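PDB 1WZO: HpcE from Thermus thermophilus, which probably catalyses the isomerisation of 2-hydroxyhepta-2,4-diene-1,7-dioate-type intermediates in aromatic breakdown, as a member of the fumarylacetoacetate hydrolase family. Local coordinates for residues K45-A50 with M203-Y208; E99-V104 with V210-T215. All blocks are in the same frame, centred on the assembly; numbering follows the deposited sequence.

Contact 1: residues K45-A50 with M203-Y208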
loop_
_atom_site.group_PDB
_atom_site.type_symbol
_atom_site.label_atom_id
_atom_site.label_comp_id
_atom_site.label_asym_id
_atom_site.label_seq_id
_atom_site.Cartn_x
_atom_site.Cartn_y
_atom_site.Cartn_z
ATOM N N LYS B 45 -0.954 -9.898 7.641
ATOM C CA LYS B 45 -0.336 -10.445 8.838
ATOM C C LYS B 45 -0.310 -11.967 8.772
ATOM O O LYS B 45 -1.204 -12.596 8.197
ATOM C CB LYS B 45 -1.070 -9.980 10.100
ATOM C CG LYS B 45 -2.580 -10.163 10.082
ATOM C CD LYS B 45 -3.184 -9.673 11.406
ATOM C CE LYS B 45 -4.718 -9.748 11.407
ATOM N NZ LYS B 45 -5.329 -8.846 10.384
ATOM N N ILE B 46 0.721 -12.542 9.383
ATOM C CA ILE B 46 0.939 -13.978 9.392
ATOM C C ILE B 46 0.987 -14.531 10.806
ATOM O O ILE B 46 1.813 -14.099 11.619
ATOM C CB ILE B 46 2.286 -14.313 8.713
ATOM C CG1 ILE B 46 2.355 -13.652 7.331
ATOM C CG2 ILE B 46 2.459 -15.832 8.602
ATOM C CD1 ILE B 46 3.771 -13.596 6.743
ATOM N N LEU B 47 0.112 -15.491 11.097
ATOM C CA LEU B 47 0.090 -16.139 12.404
ATOM C C LEU B 47 0.363 -17.622 12.237
ATOM O O LEU B 47 -0.100 -18.236 11.279
ATOM C CB LEU B 47 -1.268 -15.984 13.089
ATOM C CG LEU B 47 -1.713 -14.585 13.514
ATOM C CD1 LEU B 47 -2.365 -13.888 12.333
ATOM C CD2 LEU B 47 -2.708 -14.689 14.667
ATOM N N GLY B 48 1.109 -18.194 13.175
ATOM C CA GLY B 48 1.405 -19.614 13.123
ATOM C C GLY B 48 0.882 -20.252 14.396
ATOM O O GLY B 48 0.495 -19.545 15.335
ATOM N N VAL B 49 0.851 -21.581 14.436
ATOM C CA VAL B 49 0.381 -22.289 15.621
ATOM C C VAL B 49 1.460 -23.281 15.999
ATOM O O VAL B 49 1.931 -24.041 15.159
ATOM C CB VAL B 49 -0.930 -23.053 15.343
ATOM C CG1 VAL B 49 -1.517 -23.590 16.642
ATOM C CG2 VAL B 49 -1.920 -22.139 14.658
ATOM N N ALA B 50 1.869 -23.264 17.261
ATOM C CA ALA B 50 2.902 -24.177 17.720
ATOM C C ALA B 50 2.239 -25.435 18.265
ATOM O O ALA B 50 1.072 -25.408 18.657
ATOM C CB ALA B 50 3.744 -23.515 18.808
ATOM N N MET B 203 -9.747 -11.350 16.667
ATOM C CA MET B 203 -8.910 -10.616 15.720
ATOM C C MET B 203 -9.481 -10.673 14.309
ATOM O O MET B 203 -9.697 -11.754 13.773
ATOM C CB MET B 203 -7.503 -11.226 15.711
ATOM C CG MET B 203 -6.514 -10.553 14.768
ATOM S SD MET B 203 -4.960 -11.462 14.609
ATOM C CE MET B 203 -4.432 -11.563 16.316
ATOM N N THR B 204 -9.711 -9.514 13.701
ATOM C CA THR B 204 -10.238 -9.479 12.341
ATOM C C THR B 204 -9.175 -9.913 11.331
ATOM O O THR B 204 -8.099 -9.314 11.257
ATOM C CB THR B 204 -10.716 -8.062 11.963
ATOM O OG1 THR B 204 -11.764 -7.663 12.850
ATOM C CG2 THR B 204 -11.244 -8.039 10.524
ATOM N N LEU B 205 -9.459 -10.965 10.563
ATOM C CA LEU B 205 -8.507 -11.412 9.550
ATOM C C LEU B 205 -8.946 -10.783 8.239
ATOM O O LEU B 205 -10.131 -10.784 7.903
ATOM C CB LEU B 205 -8.489 -12.941 9.434
ATOM C CG LEU B 205 -8.033 -13.688 10.692
ATOM C CD1 LEU B 205 -8.067 -15.188 10.443
ATOM C CD2 LEU B 205 -6.624 -13.245 11.076
ATOM N N GLU B 206 -7.991 -10.236 7.501
ATOM C CA GLU B 206 -8.295 -9.565 6.247
ATOM C C GLU B 206 -7.785 -10.365 5.059
ATOM O O GLU B 206 -6.935 -11.245 5.214
ATOM C CB GLU B 206 -7.649 -8.172 6.262
ATOM C CG GLU B 206 -7.965 -7.384 7.536
ATOM C CD GLU B 206 -7.181 -6.087 7.658
ATOM O OE1 GLU B 206 -5.964 -6.088 7.372
ATOM O OE2 GLU B 206 -7.776 -5.070 8.061
ATOM N N PRO B 207 -8.303 -10.075 3.850
ATOM C CA PRO B 207 -7.853 -10.796 2.653
ATOM C C PRO B 207 -6.327 -10.731 2.555
ATOM O O PRO B 207 -5.730 -9.673 2.745
ATOM C CB PRO B 207 -8.535 -10.036 1.518
ATOM C CG PRO B 207 -9.846 -9.624 2.145
ATOM C CD PRO B 207 -9.390 -9.134 3.519
ATOM N N TYR B 208 -5.722 -11.877 2.267
ATOM C CA TYR B 208 -4.279 -12.043 2.140
ATOM C C TYR B 208 -3.525 -12.238 3.449
ATOM O O TYR B 208 -2.296 -12.339 3.454
ATOM C CB TYR B 208 -3.669 -10.919 1.296
ATOM C CG TYR B 208 -4.186 -10.975 -0.125
ATOM C CD1 TYR B 208 -5.013 -9.973 -0.631
ATOM C CD2 TYR B 208 -3.929 -12.086 -0.932
ATOM C CE1 TYR B 208 -5.580 -10.078 -1.906
ATOM C CE2 TYR B 208 -4.490 -12.202 -2.205
ATOM C CZ TYR B 208 -5.316 -11.196 -2.683
ATOM O OH TYR B 208 -5.884 -11.308 -3.934
HETATM O O HOH W 1 -3.561 -7.619 7.500
#
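Lys45 reaches across to Met203 and the backbone of Thr204, joining the start of strand 46-50 to the loop that follows helix 192-200. Its NZ donates to Thr204 O at 2.9 Å, within the carbonyl plane and with a C=O...N angle of 156°. The chain is extended as far as CE and then turns at its last torsion (chi4 -64°), which swings the ammonium group onto that oxygen. The same NZ forms a salt bridge with Asp209, whose OD2 also accepts from Glu206 N, so one carboxylate holds both the lysine and the loop backbone. A lysine suits this place because its aliphatic length can lie against apolar neighbours while its charge meets acceptors at the end.

The close packing is on the methionine and leucine side. The lysine and methionine chains pass alongside one another, running opposite ways, with Lys45 CE 3.6 Å from Met203 SD. Leu47 and Met203 meet tip to tip, with Leu47 CD2 3.9 Å from Met203 CE. Leu205 adds its CD2 methyl, 4.0 Å from Lys45 CE. Flexible methionine fits well between a branched leucine and the methylenes of a lysine.

Toward Glu206, which is exposed, the contact is looser, although Thr76 of the second subunit packs on both Lys45 and Glu206. Glu206 OE1 lies 4.1 Å from Lys45 NZ, too far for a salt bridge. A water donates to Glu206 OE1 at 2.9 Å and accepts a weak bond from Lys45 N, a loose bridge between the two segments.

Behind the loop, Leu205 rests on Leu196 and Ile199 of helix 192-200, while Met203 packs on Ile143 of the second subunit. Strand 46-50 runs between strand 69-73, its antiparallel neighbour, and strand 210-212, its parallel one.

Contact 2: residues E99-V104 with V210-T215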
loop_
_atom_site.group_PDB
_atom_site.type_symbol
_atom_site.label_atom_id
_atom_site.label_comp_id
_atom_site.label_asym_id
_atom_site.label_seq_id
_atom_site.Cartn_x
_atom_site.Cartn_y
_atom_site.Cartn_z
ATOM N N GLU B 99 4.888 -26.664 6.460
ATOM C CA GLU B 99 3.527 -26.419 6.915
ATOM C C GLU B 99 2.585 -25.959 5.824
ATOM O O GLU B 99 2.983 -25.268 4.882
ATOM C CB GLU B 99 3.523 -25.360 8.034
ATOM C CG GLU B 99 4.649 -25.515 9.046
ATOM C CD GLU B 99 4.467 -24.642 10.283
ATOM O OE1 GLU B 99 3.559 -23.786 10.294
ATOM O OE2 GLU B 99 5.238 -24.815 11.247
ATOM N N LEU B 100 1.326 -26.356 5.957
ATOM C CA LEU B 100 0.299 -25.934 5.022
ATOM C C LEU B 100 -0.025 -24.497 5.424
ATOM O O LEU B 100 -0.289 -24.227 6.600
ATOM C CB LEU B 100 -0.961 -26.791 5.177
ATOM C CG LEU B 100 -2.193 -26.344 4.380
ATOM C CD1 LEU B 100 -1.925 -26.474 2.882
ATOM C CD2 LEU B 100 -3.398 -27.190 4.788
ATOM N N ALA B 101 0.014 -23.588 4.458
ATOM C CA ALA B 101 -0.289 -22.180 4.699
ATOM C C ALA B 101 -1.658 -21.866 4.104
ATOM O O ALA B 101 -1.929 -22.188 2.946
ATOM C CB ALA B 101 0.781 -21.296 4.062
ATOM N N VAL B 102 -2.517 -21.242 4.904
ATOM C CA VAL B 102 -3.870 -20.897 4.487
ATOM C C VAL B 102 -3.979 -19.403 4.228
ATOM O O VAL B 102 -3.611 -18.588 5.080
ATOM C CB VAL B 102 -4.881 -21.295 5.580
ATOM C CG1 VAL B 102 -6.306 -21.019 5.117
ATOM C CG2 VAL B 102 -4.690 -22.766 5.936
ATOM N N VAL B 103 -4.491 -19.049 3.054
ATOM C CA VAL B 103 -4.633 -17.647 2.673
ATOM C C VAL B 103 -6.083 -17.188 2.762
ATOM O O VAL B 103 -6.957 -17.736 2.095
ATOM C CB VAL B 103 -4.117 -17.426 1.237
ATOM C CG1 VAL B 103 -4.087 -15.933 0.909
ATOM C CG2 VAL B 103 -2.727 -18.043 1.094
ATOM N N VAL B 104 -6.329 -16.178 3.589
ATOM C CA VAL B 104 -7.668 -15.633 3.786
ATOM C C VAL B 104 -8.137 -14.867 2.549
ATOM O O VAL B 104 -7.379 -14.087 1.977
ATOM C CB VAL B 104 -7.698 -14.696 5.020
ATOM C CG1 VAL B 104 -9.069 -14.078 5.180
ATOM C CG2 VAL B 104 -7.338 -15.493 6.279
ATOM N N VAL B 210 -2.306 -14.559 6.455
ATOM C CA VAL B 210 -1.910 -15.963 6.343
ATOM C C VAL B 210 -1.865 -16.724 7.664
ATOM O O VAL B 210 -1.429 -16.192 8.689
ATOM C CB VAL B 210 -0.508 -16.074 5.682
ATOM C CG1 VAL B 210 -0.050 -17.536 5.641
ATOM C CG2 VAL B 210 -0.546 -15.472 4.279
ATOM N N LEU B 211 -2.321 -17.975 7.623
ATOM C CA LEU B 211 -2.308 -18.841 8.791
ATOM C C LEU B 211 -1.388 -20.015 8.508
ATOM O O LEU B 211 -1.563 -20.719 7.508
ATOM C CB LEU B 211 -3.719 -19.359 9.096
ATOM C CG LEU B 211 -3.829 -20.504 10.115
ATOM C CD1 LEU B 211 -3.367 -20.035 11.491
ATOM C CD2 LEU B 211 -5.274 -20.989 10.173
ATOM N N LEU B 212 -0.393 -20.205 9.372
ATOM C CA LEU B 212 0.545 -21.317 9.256
ATOM C C LEU B 212 -0.030 -22.352 10.212
ATOM O O LEU B 212 -0.270 -22.061 11.386
ATOM C CB LEU B 212 1.948 -20.886 9.695
ATOM C CG LEU B 212 2.522 -19.693 8.919
ATOM C CD1 LEU B 212 3.919 -19.369 9.433
ATOM C CD2 LEU B 212 2.553 -20.013 7.427
ATOM N N THR B 213 -0.240 -23.564 9.718
ATOM C CA THR B 213 -0.880 -24.597 10.518
ATOM C C THR B 213 -0.028 -25.551 11.348
ATOM O O THR B 213 -0.557 -26.477 11.959
ATOM C CB THR B 213 -1.835 -25.402 9.617
ATOM O OG1 THR B 213 -1.101 -25.958 8.518
ATOM C CG2 THR B 213 -2.928 -24.477 9.065
ATOM N N GLY B 214 1.277 -25.327 11.385
ATOM C CA GLY B 214 2.136 -26.181 12.187
ATOM C C GLY B 214 2.783 -27.314 11.418
ATOM O O GLY B 214 2.589 -27.447 10.208
ATOM N N THR B 215 3.547 -28.138 12.127
ATOM C CA THR B 215 4.237 -29.259 11.499
ATOM C C THR B 215 4.538 -30.363 12.510
ATOM O O THR B 215 4.662 -30.108 13.710
ATOM C CB THR B 215 5.580 -28.800 10.878
ATOM O OG1 THR B 215 5.999 -29.731 9.877
ATOM C CG2 THR B 215 6.663 -28.706 11.951
HETATM O O HOH W 2 0.580 -28.052 8.560
#
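Strands 99-104 and 210-212 run antiparallel, with Val102 and Leu211 as a hydrogen-bonded pair (Val102 N to Leu211 O 2.8 Å, Leu211 N to Val102 O 2.9 Å) between the non-hydrogen-bonded pairs Ala101-Leu212 and Val103-Val210. Small Ala101 lets the Leu212 side chain come close, with Leu212 CD2 4.0 Å from Ala101 CB. Val102 and Leu211 share the face covered by helix 192-200.

Where the second strand ends, Thr213 grips Leu100 O twice, through its N at 3.2 Å and its OG1 at 2.7 Å. With chi1 at 58°, Thr213 OG1 sits on the side flanked by both its own N and C, and this turns it toward Leu100 O; a water donates to this hydroxyl and to Gly214 O. Gly214 has backbone angles (phi 95°, psi -178°) at which a CB would press on the carbonyl O of Thr213, so glycine suits the place, and its N gives a weak bond to Glu99 OE1 at 3.0 Å. An alanine in place of Glu99 would probably leave Gly214 N without this acceptor and open a gap beside Leu212 CB and Thr215 CB. Glu99 OE2 lies near the carboxylates of Glu97 and Asp128, an acidic cluster consistent with the divalent-metal site of fumarylacetoacetate hydrolase relatives.

In the fold
Contacts 1 and 2 lie with their centres about 9 Å apart and meet at strand 210-212, which runs beside strand 46-50 on one edge and strand 94-104 on the other. Along the chain the segments alternate: 45-50, 99-104, 203-208, then 210-215, with Asp209 alone separating the last two. The backbone stitches them together directly, since Leu47 O and Leu212 N, like Tyr208 N and Val104 O, are 2.8 Å apart in probable hydrogen bonds. Contact 1 lies farther from the chain centre and reaches two other subunits, whereas contact 2 is interior. Strand 210-212 thus lies between strand 46-50, on the side facing other subunits, and the strand carrying Glu99, whose acidic surroundings are probably a metal site.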